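Local coordinates for trans-2-enoyl-CoA reductase (Treponema denticola ATCC 35405, PDB 4GGO), which catalyses the NADH-dependent reduction of the carbon-carbon double bond of trans-2-enoyl-CoA thioesters such as crotonyl-CoA in bacterial fatty acid synthesis, at residues A[295-300]-A[355-360]; A[212-217]-A[261-266]; A[98-103]-A[114-119]. All blocks are in the same frame, centred on the assembly; numbering follows the deposited sequence.

Contact 1: residues A[295-300]-A[355-360]; sequences LASLFK and ALMEKV
S297 sits at the centre of this helix pair, with L356 and M357 closing on it from the other helix. The axes of 295-300 and 355-359 approach to 9.7 Å and cross at a wide angle, 126°, their directions partly opposed. S297 is small, which lets the backbones come close: its CA lies 6.6 Å from the CA of L356. One leucine branch does the work, L356 CD2, which rests 4.0 Å from S297 CB and touches the carbonyl oxygen of the same serine. The leucine's CG is anti to its backbone N (chi1 -170°), which carries CD2 across the gap, where it also meets the aliphatic start of K300, CD2 to CG 4.1 Å; the two side chains cross at about a right angle. On the other flank, M357 puts its CG 3.5 Å from S297 OG, a methylene lying against the hydroxyl. That hydroxyl is already spoken for, since it hydrogen-bonds the carbonyl O of L293 one turn earlier in helix 291-305. Both serine oxygens thus meet the other helix against carbon, and the contact rests on van der Waals packing without a polar bond between the segments.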
ATOM      1  N   LEU A 295       5.588   0.203  15.383  1.00 19.94           N
ATOM      2  CA  LEU A 295       4.367   0.800  14.846  1.00 21.28           C
ATOM      3  C   LEU A 295       3.395   1.210  15.946  1.00 17.34           C
ATOM      4  O   LEU A 295       2.819   2.293  15.895  1.00 17.54           O
ATOM      5  CB  LEU A 295       3.675  -0.162  13.878  1.00 20.38           C
ATOM      6  CG  LEU A 295       4.368  -0.389  12.534  1.00 23.01           C
ATOM      7  CD1 LEU A 295       3.614  -1.420  11.718  1.00 23.89           C
ATOM      8  CD2 LEU A 295       4.489   0.917  11.769  1.00 22.07           C
ATOM      9  N   ALA A 296       3.213   0.338  16.932  1.00 18.55           N
ATOM     10  CA  ALA A 296       2.347   0.641  18.068  1.00 22.38           C
ATOM     11  C   ALA A 296       2.853   1.871  18.817  1.00 23.39           C
ATOM     12  O   ALA A 296       2.069   2.709  19.264  1.00 19.45           O
ATOM     13  CB  ALA A 296       2.257  -0.555  19.003  1.00 27.54           C
ATOM     14  N   SER A 297       4.171   1.972  18.944  1.00 20.22           N
ATOM     15  CA  SER A 297       4.789   3.117  19.595  1.00 21.33           C
ATOM     16  C   SER A 297       4.710   4.347  18.700  1.00 20.67           C
ATOM     17  O   SER A 297       4.487   5.459  19.179  1.00 18.53           O
ATOM     18  CB  SER A 297       6.245   2.809  19.942  1.00 24.21           C
ATOM     19  OG  SER A 297       6.338   1.638  20.735  1.00 25.20           O
ATOM     20  N   LEU A 298       4.894   4.138  17.399  1.00 16.34           N
ATOM     21  CA  LEU A 298       4.840   5.219  16.421  1.00 15.48           C
ATOM     22  C   LEU A 298       3.446   5.829  16.370  1.00 17.44           C
ATOM     23  O   LEU A 298       3.299   7.051  16.350  1.00 20.69           O
ATOM     24  CB  LEU A 298       5.235   4.712  15.031  1.00 15.03           C
ATOM     25  CG  LEU A 298       5.323   5.765  13.924  1.00 18.44           C
ATOM     26  CD1 LEU A 298       6.522   6.678  14.150  1.00 17.54           C
ATOM     27  CD2 LEU A 298       5.395   5.108  12.553  1.00 17.42           C
ATOM     28  N   PHE A 299       2.428   4.974  16.345  1.00 14.39           N
ATOM     29  CA  PHE A 299       1.042   5.430  16.325  1.00 17.99           C
ATOM     30  C   PHE A 299       0.752   6.273  17.564  1.00 22.21           C
ATOM     31  O   PHE A 299       0.103   7.315  17.483  1.00 18.53           O
ATOM     32  CB  PHE A 299       0.070   4.247  16.270  1.00 15.39           C
ATOM     33  CG  PHE A 299       0.134   3.451  14.989  1.00 17.66           C
ATOM     34  CD1 PHE A 299       0.865   3.903  13.902  1.00 21.76           C
ATOM     35  CD2 PHE A 299      -0.551   2.252  14.875  1.00 23.97           C
ATOM     36  CE1 PHE A 299       0.919   3.169  12.729  1.00 16.19           C
ATOM     37  CE2 PHE A 299      -0.502   1.515  13.705  1.00 28.17           C
ATOM     38  CZ  PHE A 299       0.234   1.977  12.631  1.00 24.73           C
ATOM     39  N   LYS A 300       1.246   5.813  18.708  1.00 19.96           N
ATOM     40  CA  LYS A 300       1.051   6.511  19.972  1.00 18.16           C
ATOM     41  C   LYS A 300       1.671   7.906  19.940  1.00 20.27           C
ATOM     42  O   LYS A 300       1.017   8.898  20.263  1.00 22.52           O
ATOM     43  CB  LYS A 300       1.656   5.702  21.117  1.00 18.38           C
ATOM     44  CG  LYS A 300       1.413   6.299  22.493  1.00 25.41           C
ATOM     45  CD  LYS A 300      -0.067   6.289  22.835  1.00 29.41           C
ATOM     46  CE  LYS A 300      -0.297   6.600  24.304  1.00 38.56           C
ATOM     47  NZ  LYS A 300      -1.735   6.479  24.675  1.00 38.31           N
ATOM     48  N   ALA A 355      12.564   6.195  22.893  1.00 23.27           N
ATOM     49  CA  ALA A 355      12.459   6.262  24.345  1.00 28.07           C
ATOM     50  C   ALA A 355      11.273   5.436  24.827  1.00 31.11           C
ATOM     51  O   ALA A 355      11.343   4.769  25.858  1.00 34.17           O
ATOM     52  CB  ALA A 355      12.327   7.705  24.807  1.00 29.19           C
ATOM     53  N   LEU A 356      10.187   5.477  24.061  1.00 27.05           N
ATOM     54  CA  LEU A 356       8.968   4.762  24.412  1.00 26.82           C
ATOM     55  C   LEU A 356       9.159   3.249  24.347  1.00 33.24           C
ATOM     56  O   LEU A 356       8.696   2.523  25.228  1.00 31.86           O
ATOM     57  CB  LEU A 356       7.819   5.193  23.497  1.00 31.01           C
ATOM     58  CG  LEU A 356       6.416   4.714  23.871  1.00 25.54           C
ATOM     59  CD1 LEU A 356       6.091   5.087  25.308  1.00 32.67           C
ATOM     60  CD2 LEU A 356       5.383   5.300  22.918  1.00 23.49           C
ATOM     61  N   MET A 357       9.848   2.781  23.311  1.00 24.16           N
ATOM     62  CA  MET A 357      10.074   1.349  23.126  1.00 25.38           C
ATOM     63  C   MET A 357      10.899   0.731  24.257  1.00 26.10           C
ATOM     64  O   MET A 357      10.736  -0.444  24.581  1.00 36.52           O
ATOM     65  CB  MET A 357      10.738   1.071  21.773  1.00 25.80           C
ATOM     66  CG  MET A 357       9.838   1.322  20.570  1.00 24.20           C
ATOM     67  SD  MET A 357      10.536   0.722  19.016  1.00 33.94           S
ATOM     68  CE  MET A 357      11.894   1.865  18.777  1.00 32.21           C
ATOM     69  N   GLU A 358      11.780   1.526  24.853  1.00 28.57           N
ATOM     70  CA  GLU A 358      12.628   1.050  25.943  1.00 38.31           C
ATOM     71  C   GLU A 358      11.864   0.901  27.257  1.00 32.71           C
ATOM     72  O   GLU A 358      12.286   0.163  28.147  1.00 35.95           O
ATOM     73  CB  GLU A 358      13.824   1.984  26.147  1.00 34.04           C
ATOM     74  CG  GLU A 358      14.878   1.904  25.056  1.00 42.80           C
ATOM     75  CD  GLU A 358      16.063   2.814  25.324  1.00 61.47           C
ATOM     76  OE1 GLU A 358      16.008   3.595  26.298  1.00 54.02           O
ATOM     77  OE2 GLU A 358      17.050   2.747  24.561  1.00 66.39           O
ATOM     78  N   LYS A 359      10.739   1.598  27.372  1.00 26.46           N
ATOM     79  CA  LYS A 359       9.974   1.608  28.616  1.00 32.53           C
ATOM     80  C   LYS A 359       8.805   0.625  28.601  1.00 30.72           C
ATOM     81  O   LYS A 359       8.204   0.350  29.640  1.00 29.93           O
ATOM     82  CB  LYS A 359       9.467   3.022  28.913  1.00 30.66           C
ATOM     83  CG  LYS A 359      10.565   4.068  28.968  1.00 29.44           C
ATOM     84  CD  LYS A 359       9.991   5.466  29.118  1.00 43.42           C
ATOM     85  CE  LYS A 359      11.090   6.517  29.109  1.00 41.94           C
ATOM     86  NZ  LYS A 359      12.032   6.350  30.250  1.00 39.51           N
ATOM     87  N   VAL A 360       8.488   0.096  27.424  1.00 28.71           N
ATOM     88  CA  VAL A 360       7.366  -0.828  27.282  1.00 28.29           C
ATOM     89  C   VAL A 360       7.599  -2.132  28.039  1.00 30.09           C
ATOM     90  O   VAL A 360       8.661  -2.744  27.932  1.00 30.17           O
ATOM     91  CB  VAL A 360       7.075  -1.147  25.799  1.00 27.14           C
ATOM     92  CG1 VAL A 360       5.979  -2.193  25.681  1.00 26.52           C
ATOM     93  CG2 VAL A 360       6.679   0.114  25.055  1.00 30.68           C
TER

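Contact 2: residues A[212-217]-A[261-266]; sequences RWIKQL and HRLNKE
I214 is the first residue of 212-217 to reach the other helix, and it does so through its branch point: the CB of I214 lies 4.1 Å from CD2 of L263, and its CG2 methyl is equally near that carbon. A single methyl of L263 therefore fits against the angle between CB and CG2. The leucine leaves its helix obliquely rather than aiming at I214, and its chi2 of 177° sends CD1 on in the extended direction and leaves CD2 as the side branch that meets the isoleucine; the two side chains cross at about a right angle. Between the two CA atoms of this pair there remain 8.2 Å, a gap bridged by the two branched side chains. I214 also rests on I144 of strand 141-146, which ties its side of the pair to the underlying sheet, while L263 touches W210 and E211 of helix 208-219. This is the Rossmann-type layering of the enzyme: helix 208-219, which also touches helix 124-136, leads into strand 227-233, helix 248-266 links that strand to 270-276, and the two helices pack side by side on one face of the parallel sheet.

One residue on, K215 stands at the exposed border. Its chain bends at chi3 and chi4 (68° and 65°), curling the ammonium back toward the second helix, where its NZ comes within 4.1 Å of OE1 of E266. The two chains meet at a slant, and the separation is too long for a salt bridge, so the attraction is probably modest and softened by solvent. A closer ionic link joins the same two helices just beside it, between R262 and E211.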
ATOM      1  N   ARG A 212       8.397  -3.496 -16.719  1.00 28.02           N
ATOM      2  CA  ARG A 212       7.723  -4.258 -17.763  1.00 30.21           C
ATOM      3  C   ARG A 212       6.384  -3.614 -18.108  1.00 34.31           C
ATOM      4  O   ARG A 212       6.015  -3.527 -19.279  1.00 37.85           O
ATOM      5  CB  ARG A 212       7.521  -5.711 -17.328  1.00 28.94           C
ATOM      6  CG  ARG A 212       7.167  -6.657 -18.468  1.00 41.09           C
ATOM      7  CD  ARG A 212       6.937  -8.073 -17.961  1.00 37.56           C
ATOM      8  NE  ARG A 212       6.678  -9.016 -19.046  1.00 45.39           N
ATOM      9  CZ  ARG A 212       7.588  -9.840 -19.556  1.00 50.05           C
ATOM     10  NH1 ARG A 212       8.825  -9.845 -19.077  1.00 43.90           N
ATOM     11  NH2 ARG A 212       7.259 -10.665 -20.541  1.00 43.56           N
ATOM     12  N   TRP A 213       5.665  -3.162 -17.084  1.00 31.22           N
ATOM     13  CA  TRP A 213       4.406  -2.451 -17.284  1.00 29.75           C
ATOM     14  C   TRP A 213       4.620  -1.186 -18.107  1.00 35.99           C
ATOM     15  O   TRP A 213       3.887  -0.924 -19.060  1.00 34.41           O
ATOM     16  CB  TRP A 213       3.765  -2.088 -15.943  1.00 29.73           C
ATOM     17  CG  TRP A 213       2.851  -3.138 -15.389  1.00 22.15           C
ATOM     18  CD1 TRP A 213       3.156  -4.079 -14.449  1.00 28.43           C
ATOM     19  CD2 TRP A 213       1.479  -3.351 -15.739  1.00 26.80           C
ATOM     20  NE1 TRP A 213       2.059  -4.868 -14.194  1.00 25.42           N
ATOM     21  CE2 TRP A 213       1.015  -4.440 -14.973  1.00 27.64           C
ATOM     22  CE3 TRP A 213       0.596  -2.729 -16.627  1.00 29.24           C
ATOM     23  CZ2 TRP A 213      -0.290  -4.918 -15.068  1.00 28.02           C
ATOM     24  CZ3 TRP A 213      -0.700  -3.204 -16.719  1.00 22.01           C
ATOM     25  CH2 TRP A 213      -1.130  -4.287 -15.944  1.00 25.52           C
ATOM     26  N   ILE A 214       5.635  -0.410 -17.736  1.00 30.92           N
ATOM     27  CA  ILE A 214       5.919   0.856 -18.405  1.00 31.73           C
ATOM     28  C   ILE A 214       6.358   0.662 -19.855  1.00 37.36           C
ATOM     29  O   ILE A 214       5.846   1.326 -20.756  1.00 36.57           O
ATOM     30  CB  ILE A 214       6.994   1.665 -17.649  1.00 31.45           C
ATOM     31  CG1 ILE A 214       6.534   1.956 -16.218  1.00 32.20           C
ATOM     32  CG2 ILE A 214       7.304   2.959 -18.384  1.00 30.63           C
ATOM     33  CD1 ILE A 214       5.219   2.700 -16.138  1.00 30.43           C
ATOM     34  N   LYS A 215       7.303  -0.248 -20.075  1.00 37.93           N
ATOM     35  CA  LYS A 215       7.832  -0.496 -21.415  1.00 42.12           C
ATOM     36  C   LYS A 215       6.764  -0.990 -22.390  1.00 36.55           C
ATOM     37  O   LYS A 215       6.770  -0.618 -23.563  1.00 38.55           O
ATOM     38  CB  LYS A 215       9.005  -1.482 -21.363  1.00 42.18           C
ATOM     39  CG  LYS A 215      10.255  -0.922 -20.697  1.00 43.07           C
ATOM     40  CD  LYS A 215      11.353  -1.971 -20.599  1.00 55.66           C
ATOM     41  CE  LYS A 215      11.905  -2.331 -21.968  1.00 67.70           C
ATOM     42  NZ  LYS A 215      12.595  -1.177 -22.609  1.00 69.56           N
ATOM     43  N   GLN A 216       5.847  -1.821 -21.903  1.00 33.02           N
ATOM     44  CA  GLN A 216       4.754  -2.316 -22.737  1.00 38.59           C
ATOM     45  C   GLN A 216       3.765  -1.204 -23.076  1.00 39.98           C
ATOM     46  O   GLN A 216       3.315  -1.090 -24.216  1.00 41.28           O
ATOM     47  CB  GLN A 216       4.026  -3.481 -22.062  1.00 35.19           C
ATOM     48  CG  GLN A 216       4.799  -4.791 -22.066  1.00 33.74           C
ATOM     49  CD  GLN A 216       3.932  -5.978 -21.690  1.00 33.26           C
ATOM     50  OE1 GLN A 216       2.704  -5.889 -21.695  1.00 38.63           O
ATOM     51  NE2 GLN A 216       4.567  -7.096 -21.358  1.00 31.15           N
ATOM     52  N   LEU A 217       3.429  -0.390 -22.081  1.00 35.67           N
ATOM     53  CA  LEU A 217       2.511   0.727 -22.281  1.00 36.28           C
ATOM     54  C   LEU A 217       3.115   1.775 -23.211  1.00 37.59           C
ATOM     55  O   LEU A 217       2.422   2.340 -24.058  1.00 37.03           O
ATOM     56  CB  LEU A 217       2.134   1.361 -20.939  1.00 34.09           C
ATOM     57  CG  LEU A 217       1.236   0.530 -20.019  1.00 34.79           C
ATOM     58  CD1 LEU A 217       1.085   1.199 -18.663  1.00 37.54           C
ATOM     59  CD2 LEU A 217      -0.124   0.301 -20.656  1.00 36.18           C
ATOM     60  N   HIS A 261      15.316   4.886 -11.800  1.00 33.53           N
ATOM     61  CA  HIS A 261      16.421   5.635 -12.362  1.00 37.65           C
ATOM     62  C   HIS A 261      16.585   5.308 -13.842  1.00 40.11           C
ATOM     63  O   HIS A 261      16.724   6.203 -14.675  1.00 35.16           O
ATOM     64  CB  HIS A 261      17.694   5.288 -11.594  1.00 39.50           C
ATOM     65  CG  HIS A 261      18.862   6.162 -11.926  1.00 52.73           C
ATOM     66  ND1 HIS A 261      20.074   5.654 -12.339  1.00 62.43           N
ATOM     67  CD2 HIS A 261      19.007   7.505 -11.891  1.00 57.54           C
ATOM     68  CE1 HIS A 261      20.915   6.649 -12.551  1.00 65.51           C
ATOM     69  NE2 HIS A 261      20.295   7.784 -12.284  1.00 63.71           N
ATOM     70  N   ARG A 262      16.564   4.017 -14.163  1.00 34.84           N
ATOM     71  CA  ARG A 262      16.701   3.567 -15.544  1.00 43.13           C
ATOM     72  C   ARG A 262      15.492   3.978 -16.384  1.00 40.62           C
ATOM     73  O   ARG A 262      15.627   4.297 -17.567  1.00 39.31           O
ATOM     74  CB  ARG A 262      16.906   2.050 -15.593  1.00 41.46           C
ATOM     75  CG  ARG A 262      17.063   1.486 -16.996  1.00 44.76           C
ATOM     76  CD  ARG A 262      17.668   0.086 -16.985  1.00 49.47           C
ATOM     77  NE  ARG A 262      16.758  -0.926 -16.454  1.00 48.85           N
ATOM     78  CZ  ARG A 262      16.818  -1.415 -15.219  1.00 59.82           C
ATOM     79  NH1 ARG A 262      17.748  -0.985 -14.375  1.00 52.73           N
ATOM     80  NH2 ARG A 262      15.949  -2.337 -14.825  1.00 58.73           N
ATOM     81  N   LEU A 263      14.316   3.974 -15.763  1.00 35.08           N
ATOM     82  CA  LEU A 263      13.087   4.403 -16.426  1.00 34.98           C
ATOM     83  C   LEU A 263      13.188   5.839 -16.938  1.00 36.89           C
ATOM     84  O   LEU A 263      12.769   6.140 -18.056  1.00 41.04           O
ATOM     85  CB  LEU A 263      11.893   4.273 -15.476  1.00 30.60           C
ATOM     86  CG  LEU A 263      11.332   2.871 -15.227  1.00 36.49           C
ATOM     87  CD1 LEU A 263      10.205   2.923 -14.205  1.00 28.48           C
ATOM     88  CD2 LEU A 263      10.849   2.249 -16.529  1.00 34.43           C
ATOM     89  N   ASN A 264      13.748   6.718 -16.112  1.00 36.83           N
ATOM     90  CA  ASN A 264      13.906   8.125 -16.467  1.00 35.68           C
ATOM     91  C   ASN A 264      14.911   8.326 -17.591  1.00 38.52           C
ATOM     92  O   ASN A 264      14.783   9.240 -18.405  1.00 41.36           O
ATOM     93  CB  ASN A 264      14.338   8.933 -15.241  1.00 36.47           C
ATOM     94  CG  ASN A 264      13.232   9.075 -14.220  1.00 34.61           C
ATOM     95  OD1 ASN A 264      12.122   9.496 -14.546  1.00 32.57           O
ATOM     96  ND2 ASN A 264      13.525   8.711 -12.976  1.00 36.18           N
ATOM     97  N   LYS A 265      15.912   7.456 -17.626  1.00 42.24           N
ATOM     98  CA  LYS A 265      16.994   7.552 -18.597  1.00 49.55           C
ATOM     99  C   LYS A 265      16.538   7.206 -20.011  1.00 49.87           C
ATOM    100  O   LYS A 265      16.910   7.878 -20.974  1.00 54.77           O
ATOM    101  CB  LYS A 265      18.144   6.637 -18.177  1.00 51.06           C
ATOM    102  CG  LYS A 265      19.477   7.344 -18.068  1.00 59.86           C
ATOM    103  CD  LYS A 265      20.442   6.580 -17.186  1.00 66.86           C
ATOM    104  CE  LYS A 265      20.732   7.378 -15.946  1.00 69.10           C
ATOM    105  NZ  LYS A 265      19.440   7.691 -15.276  1.00 68.20           N
ATOM    106  N   GLU A 266      15.725   6.161 -20.126  1.00 47.37           N
ATOM    107  CA  GLU A 266      15.311   5.631 -21.421  1.00 49.35           C
ATOM    108  C   GLU A 266      14.035   6.293 -21.936  1.00 53.75           C
ATOM    109  O   GLU A 266      13.715   6.214 -23.123  1.00 55.64           O
ATOM    110  CB  GLU A 266      15.137   4.113 -21.321  1.00 41.96           C
ATOM    111  CG  GLU A 266      16.388   3.406 -20.810  1.00 46.95           C
ATOM    112  CD  GLU A 266      16.179   1.925 -20.564  1.00 46.91           C
ATOM    113  OE1 GLU A 266      15.020   1.465 -20.633  1.00 52.12           O
ATOM    114  OE2 GLU A 266      17.178   1.222 -20.297  1.00 47.91           O
TER

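Contact 3: residues A[98-103]-A[114-119]; sequences YNNLAF and SVTIDG
F103 and S114 make the closest approach between helix 95-110 and the strand that follows it. The serine hydroxyl comes in at the edge of the phenyl ring, in its plane, with S114 OG only 3.2 Å from F103 CE1, so the oxygen faces the positive rim of C-H bonds rather than the pi cloud. The ring gets there because F103 has CG anti to its backbone N (chi1 -178°). The serine oxygen is held independently by a hydrogen bond to D104. A turn earlier in the helix, N100 lays its amide against the methyl of T116, ND2 to CG2 3.7 Å; the threonine presents this methyl because its hydroxyl is turned to D104 and R67, which hydrogen-bond it.

Beyond that methyl the contact opens out. D118, at the exposed end of the strand, makes no direct contact with the helix segment, and a water lies between: it accepts from N100 ND2 at 3.1 Å and gives a weak bond to D118 OD2 at 3.3 Å. The two partners on ND2, S82 OG and the water, probably limit the amide's rotation, while D118 OD1 takes the backbone N-H of E84, which plays an important role in discriminating NADH from NADPH.

Helix 95-110 is the crossover of a beta-alpha-beta unit between strands 77-82 and 114-118. The latter, outermost in the sheet, pairs with 77-82, and its I117 and V115 point to the other face, against helix 124-136, while F103 fits against helix 61-74.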
ATOM      1  N   TYR A  98     -14.350  -7.087  -2.218  1.00 27.71           N
ATOM      2  CA  TYR A  98     -15.428  -6.242  -1.720  1.00 26.25           C
ATOM      3  C   TYR A  98     -15.080  -4.762  -1.865  1.00 34.27           C
ATOM      4  O   TYR A  98     -15.938  -3.947  -2.213  1.00 28.89           O
ATOM      5  CB  TYR A  98     -15.750  -6.580  -0.262  1.00 25.87           C
ATOM      6  CG  TYR A  98     -16.177  -8.019  -0.061  1.00 33.08           C
ATOM      7  CD1 TYR A  98     -17.449  -8.443  -0.427  1.00 33.12           C
ATOM      8  CD2 TYR A  98     -15.309  -8.953   0.489  1.00 28.24           C
ATOM      9  CE1 TYR A  98     -17.845  -9.756  -0.249  1.00 35.80           C
ATOM     10  CE2 TYR A  98     -15.697 -10.269   0.672  1.00 36.91           C
ATOM     11  CZ  TYR A  98     -16.965 -10.665   0.300  1.00 33.79           C
ATOM     12  OH  TYR A  98     -17.356 -11.971   0.479  1.00 39.62           O
ATOM     13  N   ASN A  99     -13.819  -4.425  -1.604  1.00 29.80           N
ATOM     14  CA  ASN A  99     -13.334  -3.060  -1.781  1.00 26.43           C
ATOM     15  C   ASN A  99     -13.518  -2.572  -3.216  1.00 27.98           C
ATOM     16  O   ASN A  99     -13.995  -1.461  -3.443  1.00 25.95           O
ATOM     17  CB  ASN A  99     -11.862  -2.945  -1.377  1.00 24.56           C
ATOM     18  CG  ASN A  99     -11.657  -3.048   0.122  1.00 27.09           C
ATOM     19  OD1 ASN A  99     -12.601  -2.921   0.902  1.00 27.70           O
ATOM     20  ND2 ASN A  99     -10.413  -3.267   0.534  1.00 22.51           N
ATOM     21  N   ASN A 100     -13.137  -3.409  -4.178  1.00 23.93           N
ATOM     22  CA  ASN A 100     -13.303  -3.075  -5.591  1.00 27.19           C
ATOM     23  C   ASN A 100     -14.766  -2.890  -5.977  1.00 30.33           C
ATOM     24  O   ASN A 100     -15.098  -2.009  -6.772  1.00 25.43           O
ATOM     25  CB  ASN A 100     -12.662  -4.141  -6.485  1.00 30.18           C
ATOM     26  CG  ASN A 100     -11.149  -4.099  -6.452  1.00 33.63           C
ATOM     27  OD1 ASN A 100     -10.552  -3.100  -6.053  1.00 27.41           O
ATOM     28  ND2 ASN A 100     -10.519  -5.187  -6.881  1.00 26.74           N
ATOM     29  N   LEU A 101     -15.636  -3.729  -5.420  1.00 28.20           N
ATOM     30  CA  LEU A 101     -17.068  -3.619  -5.675  1.00 33.42           C
ATOM     31  C   LEU A 101     -17.601  -2.300  -5.133  1.00 31.23           C
ATOM     32  O   LEU A 101     -18.386  -1.619  -5.791  1.00 29.17           O
ATOM     33  CB  LEU A 101     -17.825  -4.786  -5.038  1.00 32.59           C
ATOM     34  CG  LEU A 101     -17.535  -6.189  -5.571  1.00 37.40           C
ATOM     35  CD1 LEU A 101     -18.439  -7.206  -4.892  1.00 39.17           C
ATOM     36  CD2 LEU A 101     -17.696  -6.245  -7.083  1.00 30.61           C
ATOM     37  N   ALA A 102     -17.164  -1.947  -3.928  1.00 26.08           N
ATOM     38  CA  ALA A 102     -17.573  -0.700  -3.295  1.00 29.32           C
ATOM     39  C   ALA A 102     -17.087   0.504  -4.093  1.00 30.00           C
ATOM     40  O   ALA A 102     -17.832   1.461  -4.301  1.00 29.94           O
ATOM     41  CB  ALA A 102     -17.057  -0.636  -1.867  1.00 29.80           C
ATOM     42  N   PHE A 103     -15.838   0.447  -4.546  1.00 30.63           N
ATOM     43  CA  PHE A 103     -15.257   1.539  -5.319  1.00 29.10           C
ATOM     44  C   PHE A 103     -16.013   1.775  -6.621  1.00 32.08           C
ATOM     45  O   PHE A 103     -16.454   2.891  -6.896  1.00 28.49           O
ATOM     46  CB  PHE A 103     -13.779   1.276  -5.620  1.00 22.64           C
ATOM     47  CG  PHE A 103     -13.110   2.391  -6.376  1.00 26.81           C
ATOM     48  CD1 PHE A 103     -13.114   2.410  -7.765  1.00 25.23           C
ATOM     49  CD2 PHE A 103     -12.487   3.426  -5.700  1.00 25.00           C
ATOM     50  CE1 PHE A 103     -12.510   3.439  -8.459  1.00 28.40           C
ATOM     51  CE2 PHE A 103     -11.877   4.456  -6.391  1.00 27.70           C
ATOM     52  CZ  PHE A 103     -11.890   4.465  -7.771  1.00 25.12           C
ATOM     53  N   SER A 114     -14.699   4.021 -14.480  1.00 30.34           N
ATOM     54  CA  SER A 114     -13.912   3.145 -13.624  1.00 32.17           C
ATOM     55  C   SER A 114     -14.012   1.693 -14.072  1.00 34.99           C
ATOM     56  O   SER A 114     -15.096   1.109 -14.089  1.00 32.89           O
ATOM     57  CB  SER A 114     -14.359   3.274 -12.167  1.00 30.78           C
ATOM     58  OG  SER A 114     -13.603   2.419 -11.328  1.00 35.43           O
ATOM     59  N   VAL A 115     -12.872   1.119 -14.442  1.00 25.40           N
ATOM     60  CA  VAL A 115     -12.810  -0.282 -14.832  1.00 26.92           C
ATOM     61  C   VAL A 115     -11.777  -1.021 -13.990  1.00 31.95           C
ATOM     62  O   VAL A 115     -10.637  -0.579 -13.859  1.00 28.80           O
ATOM     63  CB  VAL A 115     -12.470  -0.439 -16.327  1.00 29.87           C
ATOM     64  CG1 VAL A 115     -12.113  -1.884 -16.648  1.00 25.26           C
ATOM     65  CG2 VAL A 115     -13.635   0.032 -17.185  1.00 26.23           C
ATOM     66  N   THR A 116     -12.191  -2.144 -13.411  1.00 29.66           N
ATOM     67  CA  THR A 116     -11.295  -2.960 -12.605  1.00 33.76           C
ATOM     68  C   THR A 116     -10.989  -4.278 -13.305  1.00 33.17           C
ATOM     69  O   THR A 116     -11.897  -5.030 -13.656  1.00 33.96           O
ATOM     70  CB  THR A 116     -11.896  -3.255 -11.219  1.00 28.38           C
ATOM     71  OG1 THR A 116     -12.209  -2.021 -10.559  1.00 29.52           O
ATOM     72  CG2 THR A 116     -10.914  -4.047 -10.367  1.00 31.31           C
ATOM     73  N   ILE A 117      -9.705  -4.546 -13.514  1.00 27.31           N
ATOM     74  CA  ILE A 117      -9.277  -5.806 -14.104  1.00 29.77           C
ATOM     75  C   ILE A 117      -8.731  -6.739 -13.028  1.00 35.17           C
ATOM     76  O   ILE A 117      -7.723  -6.443 -12.388  1.00 31.18           O
ATOM     77  CB  ILE A 117      -8.217  -5.592 -15.199  1.00 33.23           C
ATOM     78  CG1 ILE A 117      -8.810  -4.779 -16.351  1.00 38.10           C
ATOM     79  CG2 ILE A 117      -7.695  -6.928 -15.707  1.00 38.23           C
ATOM     80  CD1 ILE A 117      -7.866  -4.582 -17.512  1.00 40.46           C
ATOM     81  N   ASP A 118      -9.414  -7.862 -12.831  1.00 30.39           N
ATOM     82  CA  ASP A 118      -9.048  -8.813 -11.791  1.00 33.04           C
ATOM     83  C   ASP A 118      -8.176  -9.927 -12.361  1.00 38.03           C
ATOM     84  O   ASP A 118      -8.591 -10.650 -13.266  1.00 37.10           O
ATOM     85  CB  ASP A 118     -10.306  -9.398 -11.145  1.00 36.38           C
ATOM     86  CG  ASP A 118     -10.039  -9.996  -9.774  1.00 42.89           C
ATOM     87  OD1 ASP A 118      -8.926 -10.514  -9.547  1.00 45.81           O
ATOM     88  OD2 ASP A 118     -10.949  -9.944  -8.919  1.00 45.45           O
ATOM     89  N   GLY A 119      -6.967 -10.060 -11.826  1.00 33.20           N
ATOM     90  CA  GLY A 119      -6.041 -11.080 -12.279  1.00 31.05           C
ATOM     91  C   GLY A 119      -4.611 -10.804 -11.858  1.00 37.97           C
ATOM     92  O   GLY A 119      -4.326  -9.795 -11.210  1.00 27.15           O
TER
HETATM   93  O   HOH W   1     -12.652  -7.334  -7.728  1.00 42.73           O

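Along the chain the three contacts follow in series: 98-103 with 114-119 first, then 212-217 with 261-266, and last 295-300 with 355-360. Contacts 2 and 3 belong to the same parallel Rossmann-type sheet, with centres 26 Å apart and nearest atoms about 7 Å; contact 3 lies at its outermost strand 114-118, near the NAD-binding residues S59 and E84, and contact 2 packs on the sheet's face over its central strand 141-146. Helix 124-136 packs against both. Contact 1, its centre 40 Å from that of contact 2 and 36 Å from that of contact 3, joins helices 291-305 and 347-359 across the chain's centre, the side chain of M357 lying about 10 Å from that of the substrate-binding Y234.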